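Local coordinates for vesicular integral-membrane protein VIP36 (Canis lupus familiaris, PDB 2DUR), which binds high-mannose glycans through its calcium-dependent lumenal lectin domain and helps sort and transport glycoproteins in the early secretory pathway, at residues D193-F205 / I239-L251. Numbering follows the deposited sequence.
Sequences DITGVRLPTGYYF and IDWTKIEPSVNFL
Pro246 packs against Pro200 and Tyr203 at the apolar centre of this contact, at the margin of the L-type lectin beta sandwich. The two proline rings cross at about a right angle, with Pro200 CD 4.0 Å from Pro246 CG. That same CG lies at the edge of the Tyr203 ring, near its plane and 3.3 Å from Tyr203 OH, while Pro200 CG sits over one face of the ring; the tyrosine is thus bounded at face and edge by two prolines. Leu199 CD2 reaches Pro246 CB, and Ile244 CB lies 4.0 Å from Pro200 CB. Pro246 and Val248 also touch Val133 of strand 128-135, so these side chains point from the edge of the eight-stranded sheet toward the seven-stranded one.

Beyond this core, strand 247-248 adds to the edge of the eight-stranded sheet, antiparallel to the 197-198 end of strand 189-198. Arg198 and Ser247 form its hydrogen-bonded pair, Arg198 N to Ser247 O and Ser247 N to Arg198 O, and Asn249 N continues the ladder to Gly196 O. Beyond the strand pairing, Thr201 N bonds to Trp241 O from above the carbonyl plane, 52° out of it.

At the polar edge, the Arg198 chain bends at chi3 (47°), laying its guanidinium over Ile244, whose CG2 is 3.6 Å from NH2. The Asn249 amide comes alongside the arginine's CD through ND2. One water, in the guanidinium plane, accepts from Arg198 NE at 2.7 Å, donates to Glu245 O at 2.6 Å and hydrogen-bonds Ser247 OG at 2.6 Å.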
loop_
_atom_site.group_PDB
_atom_site.type_symbol
_atom_site.label_atom_id
_atom_site.label_comp_id
_atom_site.label_asym_id
_atom_site.label_seq_id
_atom_site.Cartn_x
_atom_site.Cartn_y
_atom_site.Cartn_z
ATOM N N ASP A 193 3.365 -12.038 8.103
ATOM C CA ASP A 193 2.226 -12.472 8.896
ATOM C C ASP A 193 2.557 -12.200 10.357
ATOM O O ASP A 193 3.346 -12.919 10.987
ATOM C CB ASP A 193 1.936 -13.966 8.660
ATOM C CG ASP A 193 0.538 -14.398 9.074
ATOM O OD1 ASP A 193 -0.346 -13.583 9.407
ATOM O OD2 ASP A 193 0.321 -15.638 9.006
ATOM N N ILE A 194 1.962 -11.138 10.871
ATOM C CA ILE A 194 2.262 -10.683 12.233
ATOM C C ILE A 194 0.987 -10.385 12.998
ATOM O O ILE A 194 -0.075 -10.191 12.406
ATOM C CB ILE A 194 3.171 -9.427 12.237
ATOM C CG1 ILE A 194 2.494 -8.262 11.526
ATOM C CG2 ILE A 194 4.538 -9.749 11.585
ATOM C CD1 ILE A 194 3.271 -6.940 11.594
ATOM N N THR A 195 1.100 -10.335 14.329
ATOM C CA THR A 195 -0.064 -10.086 15.158
ATOM C C THR A 195 0.263 -8.934 16.120
ATOM O O THR A 195 1.401 -8.476 16.179
ATOM C CB THR A 195 -0.459 -11.342 15.977
ATOM O OG1 THR A 195 0.684 -11.796 16.717
ATOM C CG2 THR A 195 -0.958 -12.456 15.019
ATOM N N GLY A 196 -0.759 -8.496 16.840
ATOM C CA GLY A 196 -0.618 -7.421 17.829
ATOM C C GLY A 196 -0.647 -6.057 17.191
ATOM O O GLY A 196 -0.238 -5.080 17.810
ATOM N N VAL A 197 -1.124 -5.978 15.955
ATOM C CA VAL A 197 -1.199 -4.699 15.246
ATOM C C VAL A 197 -2.529 -4.009 15.562
ATOM O O VAL A 197 -3.590 -4.563 15.287
ATOM C CB VAL A 197 -1.024 -4.902 13.732
ATOM C CG1 VAL A 197 -1.301 -3.610 12.973
ATOM C CG2 VAL A 197 0.366 -5.470 13.409
ATOM N N ARG A 198 -2.455 -2.803 16.144
ATOM C CA ARG A 198 -3.639 -2.032 16.553
ATOM C C ARG A 198 -3.842 -0.865 15.598
ATOM O O ARG A 198 -2.969 -0.015 15.476
ATOM C CB ARG A 198 -3.506 -1.502 17.997
ATOM C CG ARG A 198 -3.441 -2.593 19.066
ATOM C CD ARG A 198 -3.413 -2.049 20.527
ATOM N NE ARG A 198 -4.396 -1.005 20.874
ATOM C CZ ARG A 198 -5.690 -1.190 21.128
ATOM N NH1 ARG A 198 -6.247 -2.397 21.045
ATOM N NH2 ARG A 198 -6.448 -0.152 21.451
ATOM N N LEU A 199 -4.961 -0.879 14.881
ATOM C CA LEU A 199 -5.321 0.200 13.957
ATOM C C LEU A 199 -6.770 0.581 14.160
ATOM O O LEU A 199 -7.615 -0.306 14.389
ATOM C CB LEU A 199 -5.135 -0.268 12.509
ATOM C CG LEU A 199 -3.688 -0.567 12.075
ATOM C CD1 LEU A 199 -3.680 -1.229 10.694
ATOM C CD2 LEU A 199 -2.825 0.681 12.053
ATOM N N PRO A 200 -7.078 1.893 14.090
ATOM C CA PRO A 200 -8.480 2.312 14.192
ATOM C C PRO A 200 -9.268 2.108 12.898
ATOM O O PRO A 200 -8.682 1.909 11.820
ATOM C CB PRO A 200 -8.349 3.808 14.480
ATOM C CG PRO A 200 -7.097 4.199 13.721
ATOM C CD PRO A 200 -6.166 3.054 13.938
ATOM N N THR A 201 -10.589 2.169 13.013
ATOM C CA THR A 201 -11.451 2.329 11.845
ATOM C C THR A 201 -11.457 3.826 11.510
ATOM O O THR A 201 -11.019 4.641 12.336
ATOM C CB THR A 201 -12.885 1.908 12.170
ATOM O OG1 THR A 201 -13.283 2.522 13.401
ATOM C CG2 THR A 201 -13.006 0.372 12.270
ATOM N N GLY A 202 -11.969 4.185 10.328
ATOM C CA GLY A 202 -12.119 5.584 9.938
ATOM C C GLY A 202 -10.921 6.166 9.183
ATOM O O GLY A 202 -10.852 7.381 8.958
ATOM N N TYR A 203 -9.964 5.316 8.817
ATOM C CA TYR A 203 -8.804 5.772 8.041
ATOM C C TYR A 203 -9.072 5.621 6.530
ATOM O O TYR A 203 -10.071 5.007 6.127
ATOM C CB TYR A 203 -7.547 4.996 8.477
ATOM C CG TYR A 203 -6.837 5.537 9.713
ATOM C CD1 TYR A 203 -7.412 6.511 10.518
ATOM C CD2 TYR A 203 -5.562 5.036 10.077
ATOM C CE1 TYR A 203 -6.738 7.009 11.654
ATOM C CE2 TYR A 203 -4.894 5.500 11.207
ATOM C CZ TYR A 203 -5.469 6.501 11.983
ATOM O OH TYR A 203 -4.793 6.951 13.091
ATOM N N TYR A 204 -8.180 6.176 5.702
ATOM C CA TYR A 204 -8.328 6.179 4.243
ATOM C C TYR A 204 -7.386 5.233 3.539
ATOM O O TYR A 204 -6.196 5.184 3.865
ATOM C CB TYR A 204 -8.051 7.606 3.691
ATOM C CG TYR A 204 -9.037 8.621 4.154
ATOM C CD1 TYR A 204 -8.787 9.386 5.285
ATOM C CD2 TYR A 204 -10.238 8.833 3.448
ATOM C CE1 TYR A 204 -9.707 10.323 5.728
ATOM C CE2 TYR A 204 -11.162 9.761 3.891
ATOM C CZ TYR A 204 -10.888 10.508 5.033
ATOM O OH TYR A 204 -11.791 11.446 5.485
ATOM N N PHE A 205 -7.890 4.489 2.552
ATOM C CA PHE A 205 -6.996 3.745 1.685
ATOM C C PHE A 205 -6.404 4.667 0.628
ATOM O O PHE A 205 -7.090 5.524 0.070
ATOM C CB PHE A 205 -7.704 2.572 0.998
ATOM C CG PHE A 205 -8.023 1.455 1.951
ATOM C CD1 PHE A 205 -7.001 0.635 2.391
ATOM C CD2 PHE A 205 -9.326 1.261 2.421
ATOM C CE1 PHE A 205 -7.250 -0.403 3.279
ATOM C CE2 PHE A 205 -9.596 0.211 3.325
ATOM C CZ PHE A 205 -8.549 -0.607 3.743
ATOM N N ILE A 239 -16.612 -0.613 22.286
ATOM C CA ILE A 239 -15.534 0.386 22.313
ATOM C C ILE A 239 -15.576 1.236 21.044
ATOM O O ILE A 239 -16.137 0.818 20.032
ATOM C CB ILE A 239 -14.117 -0.238 22.513
ATOM C CG1 ILE A 239 -13.710 -1.114 21.326
ATOM C CG2 ILE A 239 -14.045 -1.017 23.822
ATOM C CD1 ILE A 239 -12.226 -1.037 20.999
ATOM N N ASP A 240 -15.012 2.437 21.107
ATOM C CA ASP A 240 -14.974 3.307 19.937
ATOM C C ASP A 240 -13.741 3.000 19.100
ATOM O O ASP A 240 -12.632 3.458 19.411
ATOM C CB ASP A 240 -14.967 4.775 20.347
ATOM C CG ASP A 240 -15.127 5.712 19.167
ATOM O OD1 ASP A 240 -14.976 5.282 17.994
ATOM O OD2 ASP A 240 -15.404 6.904 19.415
ATOM N N TRP A 241 -13.944 2.219 18.044
ATOM C CA TRP A 241 -12.822 1.758 17.227
ATOM C C TRP A 241 -12.183 2.894 16.417
ATOM O O TRP A 241 -11.079 2.719 15.881
ATOM C CB TRP A 241 -13.255 0.622 16.305
ATOM C CG TRP A 241 -13.561 -0.670 17.007
ATOM C CD1 TRP A 241 -14.573 -0.908 17.891
ATOM C CD2 TRP A 241 -12.858 -1.914 16.854
ATOM N NE1 TRP A 241 -14.538 -2.223 18.311
ATOM C CE2 TRP A 241 -13.497 -2.861 17.690
ATOM C CE3 TRP A 241 -11.748 -2.316 16.098
ATOM C CZ2 TRP A 241 -13.065 -4.199 17.784
ATOM C CZ3 TRP A 241 -11.315 -3.644 16.187
ATOM C CH2 TRP A 241 -11.973 -4.569 17.030
ATOM N N THR A 242 -12.848 4.053 16.334
ATOM C CA THR A 242 -12.260 5.176 15.571
ATOM C C THR A 242 -11.169 5.884 16.371
ATOM O O THR A 242 -10.397 6.686 15.824
ATOM C CB THR A 242 -13.312 6.233 15.133
ATOM O OG1 THR A 242 -13.730 6.993 16.279
ATOM C CG2 THR A 242 -14.503 5.574 14.437
ATOM N N LYS A 243 -11.124 5.609 17.676
ATOM C CA LYS A 243 -10.180 6.266 18.569
ATOM C C LYS A 243 -8.961 5.407 18.952
ATOM O O LYS A 243 -8.132 5.842 19.761
ATOM C CB LYS A 243 -10.887 6.761 19.833
ATOM C CG LYS A 243 -12.056 7.693 19.571
ATOM C CD LYS A 243 -11.573 9.100 19.332
ATOM C CE LYS A 243 -12.744 10.084 19.216
ATOM N NZ LYS A 243 -13.713 9.916 20.340
ATOM N N ILE A 244 -8.857 4.198 18.390
ATOM C CA ILE A 244 -7.666 3.360 18.610
ATOM C C ILE A 244 -6.431 4.076 18.073
ATOM O O ILE A 244 -6.430 4.578 16.941
ATOM C CB ILE A 244 -7.812 1.948 17.968
ATOM C CG1 ILE A 244 -8.979 1.180 18.612
ATOM C CG2 ILE A 244 -6.487 1.142 18.049
ATOM C CD1 ILE A 244 -9.454 -0.016 17.792
ATOM N N GLU A 245 -5.384 4.147 18.886
ATOM C CA GLU A 245 -4.125 4.757 18.447
ATOM C C GLU A 245 -3.310 3.702 17.698
ATOM O O GLU A 245 -3.115 2.602 18.210
ATOM C CB GLU A 245 -3.334 5.270 19.646
ATOM C CG GLU A 245 -4.088 6.322 20.459
ATOM C CD GLU A 245 -4.279 7.631 19.697
ATOM O OE1 GLU A 245 -3.329 8.073 19.018
ATOM O OE2 GLU A 245 -5.388 8.219 19.776
ATOM N N PRO A 246 -2.812 4.038 16.494
ATOM C CA PRO A 246 -1.992 3.062 15.767
ATOM C C PRO A 246 -0.811 2.650 16.624
ATOM O O PRO A 246 -0.068 3.502 17.134
ATOM C CB PRO A 246 -1.535 3.836 14.515
ATOM C CG PRO A 246 -2.585 4.877 14.327
ATOM C CD PRO A 246 -2.980 5.293 15.734
ATOM N N SER A 247 -0.628 1.344 16.812
ATOM C CA SER A 247 0.469 0.854 17.649
ATOM C C SER A 247 0.645 -0.625 17.395
ATOM O O SER A 247 -0.124 -1.222 16.624
ATOM C CB SER A 247 0.199 1.096 19.143
ATOM O OG SER A 247 -0.849 0.265 19.585
ATOM N N VAL A 248 1.673 -1.198 18.014
ATOM C CA VAL A 248 1.917 -2.641 17.902
ATOM C C VAL A 248 2.266 -3.156 19.288
ATOM O O VAL A 248 3.092 -2.555 19.984
ATOM C CB VAL A 248 3.049 -2.975 16.917
ATOM C CG1 VAL A 248 3.228 -4.521 16.780
ATOM C CG2 VAL A 248 2.762 -2.341 15.533
ATOM N N ASN A 249 1.575 -4.211 19.705
ATOM C CA ASN A 249 1.951 -4.929 20.927
ATOM C C ASN A 249 2.953 -6.019 20.548
ATOM O O ASN A 249 2.771 -6.695 19.526
ATOM C CB ASN A 249 0.728 -5.573 21.572
ATOM C CG ASN A 249 -0.328 -4.565 21.955
ATOM O OD1 ASN A 249 -0.001 -3.451 22.370
ATOM N ND2 ASN A 249 -1.603 -4.944 21.807
ATOM N N PHE A 250 3.979 -6.232 21.374
ATOM C CA PHE A 250 5.032 -7.192 21.053
ATOM C C PHE A 250 5.133 -8.327 22.055
ATOM O O PHE A 250 5.214 -8.100 23.265
ATOM C CB PHE A 250 6.389 -6.515 20.950
ATOM C CG PHE A 250 6.477 -5.535 19.830
ATOM C CD1 PHE A 250 6.259 -4.178 20.061
ATOM C CD2 PHE A 250 6.755 -5.967 18.538
ATOM C CE1 PHE A 250 6.324 -3.262 19.012
ATOM C CE2 PHE A 250 6.821 -5.053 17.489
ATOM C CZ PHE A 250 6.615 -3.716 17.721
ATOM N N LEU A 251 5.144 -9.554 21.541
ATOM C CA LEU A 251 5.365 -10.711 22.397
ATOM C C LEU A 251 6.759 -10.629 23.018
ATOM O O LEU A 251 7.738 -10.280 22.343
ATOM C CB LEU A 251 5.206 -12.002 21.570
ATOM C CG LEU A 251 5.215 -13.322 22.332
ATOM C CD1 LEU A 251 3.894 -13.478 23.109
ATOM C CD2 LEU A 251 5.428 -14.485 21.337
HETATM O O HOH W 1 3.871 -7.862 17.215
HETATM O O HOH W 2 -5.683 3.117 21.803
HETATM O O HOH W 3 -3.096 1.313 20.507
HETATM O O HOH W 4 -10.527 7.191 13.042
#